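Local coordinates for beta-galactosidase (Geobacillus stearothermophilus, PDB 4OIF), which probably hydrolyses terminal non-reducing beta-D-galactose residues from beta-D-galactosides, as a zinc-containing, trimeric member of glycoside hydrolase family 42, at residues 45-50 with 149-154; 156-161 with 320-325; 254-259 with 272-277; 263-268 with 307-312. One frame throughout, in Å; residues are numbered along the deposited sequence. Where two conformers were deposited one is given.

All four contacts belong to the TIM barrel of the chain. Contact 1 comes first along the sequence, joining strands 47-50 and 150-154; contact 2 then spans from the loop after 150-154 to strand 319-322, and contacts 3 and 4 lie in the chain between its two segments, their own segments alternating. Strand 252-259 is common ground: it neighbours 150-154 and 264-265 in the sheet, and its Asn255 bonds Asn157 of contact 2. Centre to centre, contacts 1 and 2 are about 14 Å apart, 2 and 3 about 10 Å, and 3 and 4 about 8 Å. They thus tie strands around the predicted catalytic residues to packed helices, and contact 4 leads toward the trimerisation domain.

Contact 1. Residues 45-50 with 149-154; sequences TNTFTV and ALLMWH
His154 and Thr49 meet inside the TIM barrel, where strands 47-50 and 150-154 face each other although strand 83-87 lies between them in the sheet. Such second-neighbour contacts are how side chains fill the core of a barrel, and Ile85 of the intervening strand touches Thr49 as well. From CB to its tip the histidine runs past one methyl group. Its CB lies 4.1 Å from Thr49 CG2, its CG is closer, and its CD2 comes nearest, 3.4 Å from Thr49 CG2. NE2 is again 4.1 Å from Thr49 CG2, so the methyl sits obliquely off the CG-CD2 side of the ring. Beyond this, His154 CD2 also packs against Met321 SD, ND1 makes a weak hydrogen bond to Ser156 O, and CE1 borders Asn255.

The threonine's first torsion (chi1 -56°) puts OG1 beside the backbone N and turns CG2 opposite it, which aims the methyl at the imidazole; the two side chains cross at about a right angle. Threonine suits the place: one branch ends in the methyl that meets the ring, the other is a hydroxyl turned beside the backbone nitrogen. Nearer the start of the strands a longer apolar contact is made: Thr47 CG2 and Leu151 CD2 are 4.4 Å apart. Between the two pairs, 47-50 advances two residues but 150-154 three. Thr47 uses its other branch for a polar bond, OG1 donating to Asn46 OD1 at 2.6 Å, an oxygen that also accepts from His17 N.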
loop_
_atom_site.group_PDB
_atom_site.type_symbol
_atom_site.label_atom_id
_atom_site.label_comp_id
_atom_site.label_asym_id
_atom_site.label_seq_id
_atom_site.Cartn_x
_atom_site.Cartn_y
_atom_site.Cartn_z
ATOM N N THR A 45 -34.251 28.433 6.144
ATOM C CA THR A 45 -33.221 28.150 7.116
ATOM C C THR A 45 -33.213 29.243 8.175
ATOM O O THR A 45 -33.486 30.398 7.863
ATOM C CB THR A 45 -31.864 28.063 6.452
ATOM O OG1 THR A 45 -31.737 29.147 5.516
ATOM C CG2 THR A 45 -31.750 26.746 5.729
ATOM N N ASN A 46 -32.878 28.882 9.413
ATOM C CA ASN A 46 -33.018 29.791 10.545
ATOM C C ASN A 46 -31.814 29.816 11.491
ATOM O O ASN A 46 -31.680 30.709 12.331
ATOM C CB ASN A 46 -34.277 29.418 11.337
ATOM C CG ASN A 46 -34.332 27.936 11.687
ATOM O OD1 ASN A 46 -33.370 27.370 12.202
ATOM N ND2 ASN A 46 -35.461 27.301 11.398
ATOM N N THR A 47 -30.945 28.825 11.371
ATOM C CA THR A 47 -29.858 28.682 12.326
ATOM C C THR A 47 -28.534 28.497 11.605
ATOM O O THR A 47 -28.421 27.672 10.693
ATOM C CB THR A 47 -30.114 27.507 13.275
ATOM O OG1 THR A 47 -31.382 27.702 13.913
ATOM C CG2 THR A 47 -29.020 27.421 14.340
ATOM N N PHE A 48 -27.536 29.286 12.000
ATOM C CA PHE A 48 -26.256 29.241 11.298
ATOM C C PHE A 48 -25.060 29.224 12.247
ATOM O O PHE A 48 -24.971 30.025 13.179
ATOM C CB PHE A 48 -26.163 30.416 10.315
ATOM C CG PHE A 48 -27.334 30.485 9.381
ATOM C CD1 PHE A 48 -27.369 29.708 8.235
ATOM C CD2 PHE A 48 -28.429 31.283 9.679
ATOM C CE1 PHE A 48 -28.462 29.749 7.396
ATOM C CE2 PHE A 48 -29.527 31.326 8.838
ATOM C CZ PHE A 48 -29.546 30.559 7.700
ATOM N N THR A 49 -24.158 28.286 11.993
ATOM C CA THR A 49 -22.942 28.135 12.758
ATOM C C THR A 49 -21.846 29.023 12.195
ATOM O O THR A 49 -21.328 28.766 11.105
ATOM C CB THR A 49 -22.472 26.689 12.753
ATOM O OG1 THR A 49 -23.528 25.856 13.240
ATOM C CG2 THR A 49 -21.257 26.531 13.632
ATOM N N VAL A 50 -21.498 30.070 12.941
ATOM C CA VAL A 50 -20.581 31.083 12.437
ATOM C C VAL A 50 -19.263 31.087 13.210
ATOM O O VAL A 50 -19.228 30.799 14.414
ATOM C CB VAL A 50 -21.247 32.479 12.478
ATOM C CG1 VAL A 50 -20.324 33.557 11.906
ATOM C CG2 VAL A 50 -22.542 32.436 11.688
ATOM N N ALA A 149 -29.624 36.810 19.077
ATOM C CA ALA A 149 -29.453 35.737 18.095
ATOM C C ALA A 149 -28.602 34.574 18.599
ATOM O O ALA A 149 -28.623 33.494 18.009
ATOM C CB ALA A 149 -28.852 36.279 16.812
ATOM N N LEU A 150 -27.860 34.777 19.680
ATOM C CA LEU A 150 -26.966 33.725 20.166
ATOM C C LEU A 150 -27.750 32.543 20.700
ATOM O O LEU A 150 -28.615 32.704 21.552
ATOM C CB LEU A 150 -26.019 34.248 21.249
ATOM C CG LEU A 150 -25.034 33.175 21.730
ATOM C CD1 LEU A 150 -24.262 32.630 20.550
ATOM C CD2 LEU A 150 -24.079 33.701 22.806
ATOM N N LEU A 151 -27.440 31.352 20.206
ATOM C CA LEU A 151 -28.196 30.168 20.598
ATOM C C LEU A 151 -27.388 29.154 21.392
ATOM O O LEU A 151 -27.847 28.615 22.398
ATOM C CB LEU A 151 -28.765 29.464 19.368
ATOM C CG LEU A 151 -29.750 28.359 19.742
ATOM C CD1 LEU A 151 -31.039 28.981 20.266
ATOM C CD2 LEU A 151 -30.030 27.422 18.574
ATOM N N MET A 152 -26.181 28.898 20.922
ATOM C CA MET A 152 -25.372 27.811 21.448
ATOM C C MET A 152 -23.903 28.033 21.088
ATOM O O MET A 152 -23.589 28.713 20.109
ATOM C CB MET A 152 -25.893 26.476 20.896
ATOM C CG MET A 152 -25.235 25.203 21.419
ATOM S SD MET A 152 -26.099 23.726 20.782
ATOM C CE MET A 152 -26.175 24.100 19.036
ATOM N N TRP A 153 -23.008 27.482 21.897
ATOM C CA TRP A 153 -21.597 27.505 21.586
ATOM C C TRP A 153 -21.210 26.215 20.858
ATOM O O TRP A 153 -21.623 25.118 21.249
ATOM C CB TRP A 153 -20.764 27.671 22.853
ATOM C CG TRP A 153 -20.865 29.023 23.487
ATOM C CD1 TRP A 153 -21.564 29.353 24.606
ATOM C CD2 TRP A 153 -20.221 30.221 23.047
ATOM N NE1 TRP A 153 -21.405 30.683 24.889
ATOM C CE2 TRP A 153 -20.584 31.240 23.945
ATOM C CE3 TRP A 153 -19.372 30.532 21.979
ATOM C CZ2 TRP A 153 -20.137 32.551 23.803
ATOM C CZ3 TRP A 153 -18.924 31.824 21.842
ATOM C CH2 TRP A 153 -19.305 32.821 22.748
ATOM N N HIS A 154 -20.414 26.374 19.803
ATOM C CA HIS A 154 -19.869 25.285 19.002
ATOM C C HIS A 154 -18.362 25.272 19.277
ATOM O O HIS A 154 -17.591 25.948 18.608
ATOM C CB HIS A 154 -20.228 25.525 17.518
ATOM C CG HIS A 154 -19.656 24.539 16.540
ATOM N ND1 HIS A 154 -18.307 24.252 16.452
ATOM C CD2 HIS A 154 -20.248 23.859 15.526
ATOM C CE1 HIS A 154 -18.105 23.398 15.461
ATOM N NE2 HIS A 154 -19.265 23.151 14.878
#

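Contact 2. Residues 156-161 with 320-325; sequences SNEYGG and LMECTP. With GOL (glycerol), chain F.
Contrasting first torsions bring the ends of Asn157 and Glu322 together: at chi1 -167° the CG of Asn157 points away from its own nitrogen, whereas Glu322 (chi1 -62°) has CG opposite its carbonyl carbon and then runs on extended. They meet in the predicted active site at the mouth of the TIM barrel, in the arrangement of clan GH-A, with the predicted proton donor Glu158 after the fourth barrel strand and the predicted nucleophile Glu322 on the seventh. Amide and carboxylate planes are nearly coplanar, and Asn157 OD1 lies 3.8 Å from Glu322 OE2 without a bond.

A glycerol, probably from the crystallisation liquor, joins them. Its O3 accepts from Asn157 ND2 at 2.8 Å, nearly straight at 166°, and donates to Glu322 OE2 at 2.9 Å. The same hydroxyl lies 3.1 Å from Glu158 CD, so it rests where all three side chains converge, as a sugar hydroxyl might. The two glutamates approach each other directly, Glu158 OE2 lying 4.0 Å from Glu322 OE1. Their carboxyl carbons, Glu158 CD and Glu322 CD, are 5.3 Å apart, a separation consistent with a retaining glycosidase. Glu158 OE1 bonds a second glycerol, and with an alanine here that molecule would probably lose its hydrogen-bonding partner and the pocket its predicted acid.

Second-shell residues set the geometry. Tyr286 OH bonds Glu322 OE1, while Asn255 uses both ends of its amide on the segment 156-161. Its OD1 takes the backbone N of Glu158, and its ND2 gives a hydrogen bond to Asn157 OD1.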
loop_
_atom_site.group_PDB
_atom_site.type_symbol
_atom_site.label_atom_id
_atom_site.label_comp_id
_atom_site.label_asym_id
_atom_site.label_seq_id
_atom_site.Cartn_x
_atom_site.Cartn_y
_atom_site.Cartn_z
ATOM N N SER A 156 -14.684 24.704 19.259
ATOM C CA SER A 156 -13.709 24.200 18.291
ATOM C C SER A 156 -14.412 23.531 17.122
ATOM O O SER A 156 -15.536 23.893 16.768
ATOM C CB SER A 156 -12.736 23.212 18.941
ATOM O OG SER A 156 -11.614 23.015 18.104
ATOM N N ASN A 157 -13.742 22.546 16.531
ATOM C CA ASN A 157 -14.351 21.771 15.464
ATOM C C ASN A 157 -13.718 20.391 15.288
ATOM O O ASN A 157 -12.500 20.283 15.119
ATOM C CB ASN A 157 -14.279 22.545 14.151
ATOM C CG ASN A 157 -15.149 21.939 13.087
ATOM O OD1 ASN A 157 -16.363 22.161 13.062
ATOM N ND2 ASN A 157 -14.543 21.144 12.211
ATOM N N GLU A 158 -14.560 19.355 15.325
ATOM C CA GLU A 158 -14.147 17.960 15.122
ATOM C C GLU A 158 -12.819 17.618 15.799
ATOM O O GLU A 158 -11.866 17.215 15.126
ATOM C CB GLU A 158 -14.063 17.642 13.619
ATOM C CG GLU A 158 -15.423 17.560 12.940
ATOM C CD GLU A 158 -15.389 16.930 11.554
ATOM O OE1 GLU A 158 -14.390 17.119 10.814
ATOM O OE2 GLU A 158 -16.378 16.239 11.207
ATOM N N TYR A 159 -12.762 17.820 17.114
ATOM C CA TYR A 159 -11.603 17.456 17.933
ATOM C C TYR A 159 -11.027 16.100 17.549
ATOM O O TYR A 159 -11.776 15.155 17.301
ATOM C CB TYR A 159 -11.983 17.408 19.415
ATOM C CG TYR A 159 -12.058 18.730 20.137
ATOM C CD1 TYR A 159 -10.954 19.583 20.193
ATOM C CD2 TYR A 159 -13.222 19.105 20.814
ATOM C CE1 TYR A 159 -11.012 20.789 20.887
ATOM C CE2 TYR A 159 -13.293 20.303 21.506
ATOM C CZ TYR A 159 -12.187 21.141 21.547
ATOM O OH TYR A 159 -12.255 22.335 22.233
ATOM N N GLY A 160 -9.704 15.990 17.519
ATOM C CA GLY A 160 -9.095 14.750 17.093
ATOM C C GLY A 160 -7.616 14.874 16.819
ATOM O O GLY A 160 -7.112 15.958 16.505
ATOM N N GLY A 161 -6.916 13.749 16.942
ATOM C CA GLY A 161 -5.485 13.717 16.722
ATOM C C GLY A 161 -4.705 13.753 18.023
ATOM O O GLY A 161 -5.264 13.968 19.106
ATOM N N LEU A 320 -28.039 17.208 14.979
ATOM C CA LEU A 320 -27.262 17.008 13.772
ATOM C C LEU A 320 -26.601 18.337 13.455
ATOM O O LEU A 320 -27.287 19.312 13.143
ATOM C CB LEU A 320 -28.133 16.539 12.618
ATOM C CG LEU A 320 -27.366 16.301 11.318
ATOM C CD1 LEU A 320 -26.331 15.214 11.538
ATOM C CD2 LEU A 320 -28.317 15.932 10.181
ATOM N N MET A 321 -25.274 18.388 13.575
ATOM C CA MET A 321 -24.538 19.630 13.343
ATOM C C MET A 321 -24.141 19.757 11.871
ATOM O O MET A 321 -24.137 20.855 11.296
ATOM C CB MET A 321 -23.296 19.705 14.240
ATOM C CG MET A 321 -22.544 21.037 14.172
ATOM S SD MET A 321 -23.466 22.428 14.871
ATOM C CE MET A 321 -23.719 21.834 16.535
ATOM N N GLU A 322 -23.811 18.627 11.257
ATOM C CA GLU A 322 -23.443 18.634 9.853
ATOM C C GLU A 322 -24.018 17.440 9.097
ATOM O O GLU A 322 -24.103 16.327 9.622
ATOM C CB GLU A 322 -21.921 18.647 9.696
ATOM C CG GLU A 322 -21.210 19.868 10.271
ATOM C CD GLU A 322 -19.700 19.684 10.299
ATOM O OE1 GLU A 322 -19.240 18.633 9.796
ATOM O OE2 GLU A 322 -18.983 20.575 10.817
ATOM N N CYS A 323 -24.427 17.708 7.861
ATOM C CA CYS A 323 -24.610 16.697 6.823
ATOM C C CYS A 323 -24.535 17.461 5.503
ATOM O O CYS A 323 -24.528 18.695 5.510
ATOM C CB CYS A 323 -25.935 15.936 6.976
ATOM S SG CYS A 323 -27.446 16.906 6.725
ATOM N N THR A 324 -24.436 16.760 4.380
ATOM C CA THR A 324 -24.412 17.455 3.091
ATOM C C THR A 324 -25.780 17.345 2.431
ATOM O O THR A 324 -26.410 16.286 2.470
ATOM C CB THR A 324 -23.283 16.916 2.133
ATOM O OG1 THR A 324 -23.364 17.560 0.851
ATOM C CG2 THR A 324 -23.363 15.428 1.948
ATOM N N PRO A 325 -26.259 18.459 1.856
ATOM C CA PRO A 325 -27.518 18.499 1.098
ATOM C C PRO A 325 -27.371 17.852 -0.279
ATOM O O PRO A 325 -28.349 17.695 -1.004
ATOM C CB PRO A 325 -27.809 20.001 0.973
ATOM C CG PRO A 325 -26.461 20.653 1.046
ATOM C CD PRO A 325 -25.629 19.791 1.966
HETATM C C1 GOL F . -16.186 20.218 6.826
HETATM O O1 GOL F . -15.058 19.515 6.335
HETATM C C2 GOL F . -15.900 20.567 8.273
HETATM O O2 GOL F . -16.416 21.836 8.581
HETATM C C3 GOL F . -16.449 19.467 9.178
HETATM O O3 GOL F . -16.244 19.767 10.538
#

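Contact 3. Residues 254-259 with 272-277; sequences TNFMAD and SKFAKH
In the TIM barrel, strand 252-259 is backed by the short helix 271-274, which comes after the intervening strand 264-265, and Thr254, Phe256 and Phe274 make this join. Side chains alternate along the strand: Asn255 faces the active site, while Thr254 points at the helix and Phe256 reaches it with the end of its ring. Thr254 lays its methyl against the ring of Phe274, with CG2 3.9 Å from Phe274 CE2. The approach is an off-centre CH-pi contact, CG2 standing 4.3 Å from the ring centroid and 29° off its normal.

Threonine suits this place because its two branches have separate tasks. With chi1 at -175° the hydroxyl lies opposite the backbone nitrogen and OG1 bonds Val155 O, which keeps the polar end satisfied in a buried site and sets the methyl toward the phenylalanine. Phe274 also touches Thr232 and Ile233 of helix 218-246, and its large apolar ring lies between that helix and the strand. Phe256 is stacked on the ring of Tyr271; the two phenylalanines cross obliquely without stacking on each other, Phe256 CZ ending 4.1 Å from Phe274 CB.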
loop_
_atom_site.group_PDB
_atom_site.type_symbol
_atom_site.label_atom_id
_atom_site.label_comp_id
_atom_site.label_asym_id
_atom_site.label_seq_id
_atom_site.Cartn_x
_atom_site.Cartn_y
_atom_site.Cartn_z
ATOM N N THR A 254 -19.844 20.286 21.161
ATOM C CA THR A 254 -18.789 20.154 20.159
ATOM C C THR A 254 -19.192 19.043 19.174
ATOM O O THR A 254 -19.841 18.073 19.569
ATOM C CB THR A 254 -17.404 19.871 20.815
ATOM O OG1 THR A 254 -16.380 19.864 19.814
ATOM C CG2 THR A 254 -17.396 18.539 21.565
ATOM N N ASN A 255 -18.842 19.180 17.895
ATOM C CA ASN A 255 -19.353 18.213 16.922
ATOM C C ASN A 255 -18.531 16.918 16.837
ATOM O O ASN A 255 -17.305 16.930 16.693
ATOM C CB ASN A 255 -19.513 18.848 15.527
ATOM C CG ASN A 255 -18.328 19.721 15.096
ATOM O OD1 ASN A 255 -17.548 20.233 15.915
ATOM N ND2 ASN A 255 -18.217 19.918 13.779
ATOM N N PHE A 256 -19.247 15.801 16.969
ATOM C CA PHE A 256 -18.685 14.454 16.916
ATOM C C PHE A 256 -18.653 13.911 15.490
ATOM O O PHE A 256 -19.360 14.405 14.601
ATOM C CB PHE A 256 -19.499 13.493 17.796
ATOM C CG PHE A 256 -19.294 13.675 19.283
ATOM C CD1 PHE A 256 -18.396 14.608 19.778
ATOM C CD2 PHE A 256 -20.005 12.887 20.189
ATOM C CE1 PHE A 256 -18.211 14.759 21.151
ATOM C CE2 PHE A 256 -19.828 13.035 21.564
ATOM C CZ PHE A 256 -18.928 13.975 22.039
ATOM N N MET A 257 -17.853 12.870 15.283
ATOM C CA MET A 257 -17.728 12.243 13.967
ATOM C C MET A 257 -18.088 10.761 13.996
ATOM O O MET A 257 -18.233 10.151 15.066
ATOM C CB MET A 257 -16.297 12.393 13.429
ATOM C CG MET A 257 -15.845 13.824 13.200
ATOM S SD MET A 257 -14.045 14.007 13.204
ATOM C CE MET A 257 -13.682 13.811 14.938
ATOM N N ALA A 258 -18.237 10.194 12.804
ATOM C CA ALA A 258 -18.217 8.754 12.613
ATOM C C ALA A 258 -16.941 8.441 11.841
ATOM O O ALA A 258 -16.382 9.328 11.204
ATOM C CB ALA A 258 -19.448 8.281 11.862
ATOM N N ASP A 259 -16.463 7.205 11.906
ATOM C CA ASP A 259 -15.256 6.852 11.165
ATOM C C ASP A 259 -15.557 6.109 9.880
ATOM O O ASP A 259 -16.359 5.161 9.844
ATOM C CB ASP A 259 -14.297 6.036 12.021
ATOM C CG ASP A 259 -13.303 6.913 12.740
ATOM O OD1 ASP A 259 -13.287 8.122 12.430
ATOM O OD2 ASP A 259 -12.540 6.407 13.594
ATOM N N SER A 272 -17.826 8.590 25.173
ATOM C CA SER A 272 -18.653 8.264 26.329
ATOM C C SER A 272 -18.164 9.070 27.529
ATOM O O SER A 272 -18.906 9.325 28.471
ATOM C CB SER A 272 -18.629 6.770 26.636
ATOM O OG SER A 272 -17.425 6.384 27.254
ATOM N N LYS A 273 -16.903 9.482 27.460
ATOM C CA LYS A 273 -16.277 10.303 28.485
ATOM C C LYS A 273 -16.468 11.783 28.184
ATOM O O LYS A 273 -16.623 12.598 29.106
ATOM C CB LYS A 273 -14.777 9.962 28.587
ATOM C CG LYS A 273 -14.147 10.229 29.944
ATOM C CD LYS A 273 -12.675 9.845 29.942
ATOM C CE LYS A 273 -12.108 9.795 31.354
ATOM N NZ LYS A 273 -12.412 11.055 32.093
ATOM N N PHE A 274 -16.455 12.129 26.895
ATOM C CA PHE A 274 -16.502 13.534 26.475
ATOM C C PHE A 274 -17.934 14.054 26.694
ATOM O O PHE A 274 -18.141 15.221 27.060
ATOM C CB PHE A 274 -16.081 13.684 25.001
ATOM C CG PHE A 274 -15.527 15.054 24.640
ATOM C CD1 PHE A 274 -14.372 15.170 23.883
ATOM C CD2 PHE A 274 -16.106 16.215 25.134
ATOM C CE1 PHE A 274 -13.856 16.419 23.560
ATOM C CE2 PHE A 274 -15.594 17.467 24.824
ATOM C CZ PHE A 274 -14.461 17.566 24.039
ATOM N N ALA A 275 -18.916 13.177 26.478
ATOM C CA ALA A 275 -20.329 13.546 26.560
ATOM C C ALA A 275 -20.689 14.157 27.911
ATOM O O ALA A 275 -21.524 15.069 27.991
ATOM C CB ALA A 275 -21.199 12.336 26.281
ATOM N N LYS A 276 -20.060 13.637 28.965
ATOM C CA LYS A 276 -20.262 14.151 30.319
ATOM C C LYS A 276 -19.870 15.624 30.440
ATOM O O LYS A 276 -20.297 16.299 31.368
ATOM C CB LYS A 276 -19.464 13.340 31.337
ATOM C CG LYS A 276 -19.750 11.840 31.376
ATOM C CD LYS A 276 -18.970 11.192 32.513
ATOM C CE LYS A 276 -18.820 9.696 32.313
ATOM N NZ LYS A 276 -20.134 9.104 31.969
ATOM N N HIS A 277 -19.065 16.123 29.506
ATOM C CA HIS A 277 -18.590 17.503 29.580
ATOM C C HIS A 277 -19.397 18.462 28.707
ATOM O O HIS A 277 -19.165 19.664 28.735
ATOM C CB HIS A 277 -17.106 17.577 29.195
ATOM C CG HIS A 277 -16.215 16.791 30.107
ATOM N ND1 HIS A 277 -15.465 17.379 31.105
ATOM C CD2 HIS A 277 -15.980 15.459 30.195
ATOM C CE1 HIS A 277 -14.793 16.444 31.755
ATOM N NE2 HIS A 277 -15.085 15.271 31.220
#

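Contact 4. Residues 263-268 with 307-312; sequences LIPFQG and NDLYRS
Tyr310 OH, at the tip of its ring, hydrogen-bonds Met257 O and lies beside the segment 263-268, 3.8 Å from Phe266 N without bonding it. The helix 296-312 of the TIM barrel is thereby bonded to strand 252-259 and packs on its hairpin partner 264-265. A tyrosine suits the place: its long ring carries the hydroxyl from the helix to the strand, where it supplies a partner for the carbonyl of Met257. The hairpin turns at a G1 beta bulge, in which Leu263 and Ile264 both face Asp259.

Apolar packing completes the contact. Pro265 sets its ring crosswise to Leu309, with CG 3.6 Å from Leu309 CD2; at chi1 173° the leucine stretches away from its backbone nitrogen, which brings CD2 to the proline. Pro439 and Val458 also line this region, touching Pro265 and Leu309 respectively, which ties the barrel to the trimerisation domain.

On the helix, Asp308 O accepts from Ser312 N and OG, which come from opposite faces of its plane. Asp308 also forms a salt bridge with Arg311, whose NH1 meets the anti side of Asp308 OD1 at 2.8 Å. In the loop after the strand, the Phe266 ring carries Gly268 N 3.4 Å above its centre.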
loop_
_atom_site.group_PDB
_atom_site.type_symbol
_atom_site.label_atom_id
_atom_site.label_comp_id
_atom_site.label_asym_id
_atom_site.label_seq_id
_atom_site.Cartn_x
_atom_site.Cartn_y
_atom_site.Cartn_z
ATOM N N LEU A 263 -19.292 3.846 8.807
ATOM C CA LEU A 263 -19.951 4.741 9.739
ATOM C C LEU A 263 -19.883 4.184 11.157
ATOM O O LEU A 263 -20.901 4.034 11.828
ATOM C CB LEU A 263 -21.411 4.968 9.334
ATOM C CG LEU A 263 -21.677 5.973 8.217
ATOM C CD1 LEU A 263 -23.165 6.177 8.051
ATOM C CD2 LEU A 263 -20.982 7.302 8.500
ATOM N N ILE A 264 -18.680 3.843 11.595
ATOM C CA ILE A 264 -18.486 3.314 12.934
ATOM C C ILE A 264 -18.241 4.482 13.874
ATOM O O ILE A 264 -17.994 5.599 13.423
ATOM C CB ILE A 264 -17.322 2.317 12.973
ATOM C CG1 ILE A 264 -15.990 3.048 12.798
ATOM C CG2 ILE A 264 -17.520 1.246 11.897
ATOM C CD1 ILE A 264 -14.805 2.139 12.724
ATOM N N PRO A 265 -18.358 4.251 15.182
ATOM C CA PRO A 265 -18.086 5.391 16.057
ATOM C C PRO A 265 -16.680 5.921 15.837
ATOM O O PRO A 265 -15.775 5.130 15.544
ATOM C CB PRO A 265 -18.242 4.801 17.459
ATOM C CG PRO A 265 -19.166 3.648 17.278
ATOM C CD PRO A 265 -18.941 3.109 15.905
ATOM N N PHE A 266 -16.516 7.237 15.937
ATOM C CA PHE A 266 -15.204 7.850 15.828
ATOM C C PHE A 266 -14.263 7.139 16.799
ATOM O O PHE A 266 -14.622 6.901 17.959
ATOM C CB PHE A 266 -15.277 9.350 16.117
ATOM C CG PHE A 266 -13.951 10.041 16.067
ATOM C CD1 PHE A 266 -13.213 10.069 14.892
ATOM C CD2 PHE A 266 -13.444 10.681 17.190
ATOM C CE1 PHE A 266 -11.985 10.711 14.841
ATOM C CE2 PHE A 266 -12.219 11.331 17.146
ATOM C CZ PHE A 266 -11.487 11.340 15.968
ATOM N N GLN A 267 -13.081 6.767 16.308
ATOM C CA GLN A 267 -12.165 5.936 17.072
ATOM C C GLN A 267 -11.100 6.741 17.782
ATOM O O GLN A 267 -10.412 6.216 18.651
ATOM C CB GLN A 267 -11.505 4.897 16.168
ATOM C CG GLN A 267 -12.428 3.754 15.791
ATOM C CD GLN A 267 -13.204 3.265 16.994
ATOM O OE1 GLN A 267 -12.648 2.607 17.880
ATOM N NE2 GLN A 267 -14.491 3.613 17.054
ATOM N N GLY A 268 -10.977 8.019 17.436
ATOM C CA GLY A 268 -9.912 8.850 17.969
ATOM C C GLY A 268 -10.092 9.385 19.378
ATOM O O GLY A 268 -9.134 9.845 20.002
ATOM N N ASN A 307 -26.981 7.133 15.153
ATOM C CA ASN A 307 -27.926 8.039 15.790
ATOM C C ASN A 307 -28.335 7.525 17.153
ATOM O O ASN A 307 -28.391 8.276 18.106
ATOM C CB ASN A 307 -29.157 8.235 14.927
ATOM C CG ASN A 307 -28.913 9.165 13.763
ATOM O OD1 ASN A 307 -27.927 9.912 13.727
ATOM N ND2 ASN A 307 -29.829 9.140 12.806
ATOM N N ASP A 308 -28.612 6.234 17.250
ATOM C CA ASP A 308 -29.064 5.689 18.509
ATOM C C ASP A 308 -27.948 5.815 19.537
ATOM O O ASP A 308 -28.181 6.154 20.714
ATOM C CB ASP A 308 -29.513 4.246 18.321
ATOM C CG ASP A 308 -30.800 4.149 17.518
ATOM O OD1 ASP A 308 -31.490 5.182 17.361
ATOM O OD2 ASP A 308 -31.127 3.048 17.038
ATOM N N LEU A 309 -26.726 5.583 19.082
ATOM C CA LEU A 309 -25.596 5.711 19.975
ATOM C C LEU A 309 -25.505 7.137 20.537
ATOM O O LEU A 309 -25.465 7.335 21.758
ATOM C CB LEU A 309 -24.300 5.317 19.251
ATOM C CG LEU A 309 -22.996 5.555 20.022
ATOM C CD1 LEU A 309 -22.950 4.773 21.334
ATOM C CD2 LEU A 309 -21.808 5.220 19.154
ATOM N N TYR A 310 -25.505 8.128 19.651
ATOM C CA TYR A 310 -25.250 9.507 20.066
ATOM C C TYR A 310 -26.433 10.158 20.789
ATOM O O TYR A 310 -26.251 11.038 21.632
ATOM C CB TYR A 310 -24.831 10.345 18.858
ATOM C CG TYR A 310 -23.425 10.024 18.397
ATOM C CD1 TYR A 310 -22.542 9.352 19.240
ATOM C CD2 TYR A 310 -22.976 10.392 17.132
ATOM C CE1 TYR A 310 -21.259 9.050 18.843
ATOM C CE2 TYR A 310 -21.684 10.095 16.723
ATOM C CZ TYR A 310 -20.833 9.413 17.585
ATOM O OH TYR A 310 -19.549 9.094 17.206
ATOM N N ARG A 311 -27.643 9.722 20.472
ATOM C CA ARG A 311 -28.794 10.139 21.251
ATOM C C ARG A 311 -28.622 9.596 22.656
ATOM O O ARG A 311 -28.714 10.337 23.632
ATOM C CB ARG A 311 -30.108 9.642 20.640
ATOM C CG ARG A 311 -31.370 10.188 21.329
ATOM C CD ARG A 311 -32.570 9.326 21.019
ATOM N NE ARG A 311 -32.310 7.945 21.404
ATOM C CZ ARG A 311 -32.105 6.946 20.553
ATOM N NH1 ARG A 311 -32.141 7.165 19.241
ATOM N NH2 ARG A 311 -31.860 5.730 21.024
ATOM N N SER A 312 -28.322 8.305 22.753
ATOM C CA SER A 312 -28.275 7.663 24.059
ATOM C C SER A 312 -27.183 8.180 25.008
ATOM O O SER A 312 -27.310 8.009 26.214
ATOM C CB SER A 312 -28.128 6.151 23.884
ATOM O OG SER A 312 -29.266 5.611 23.233
#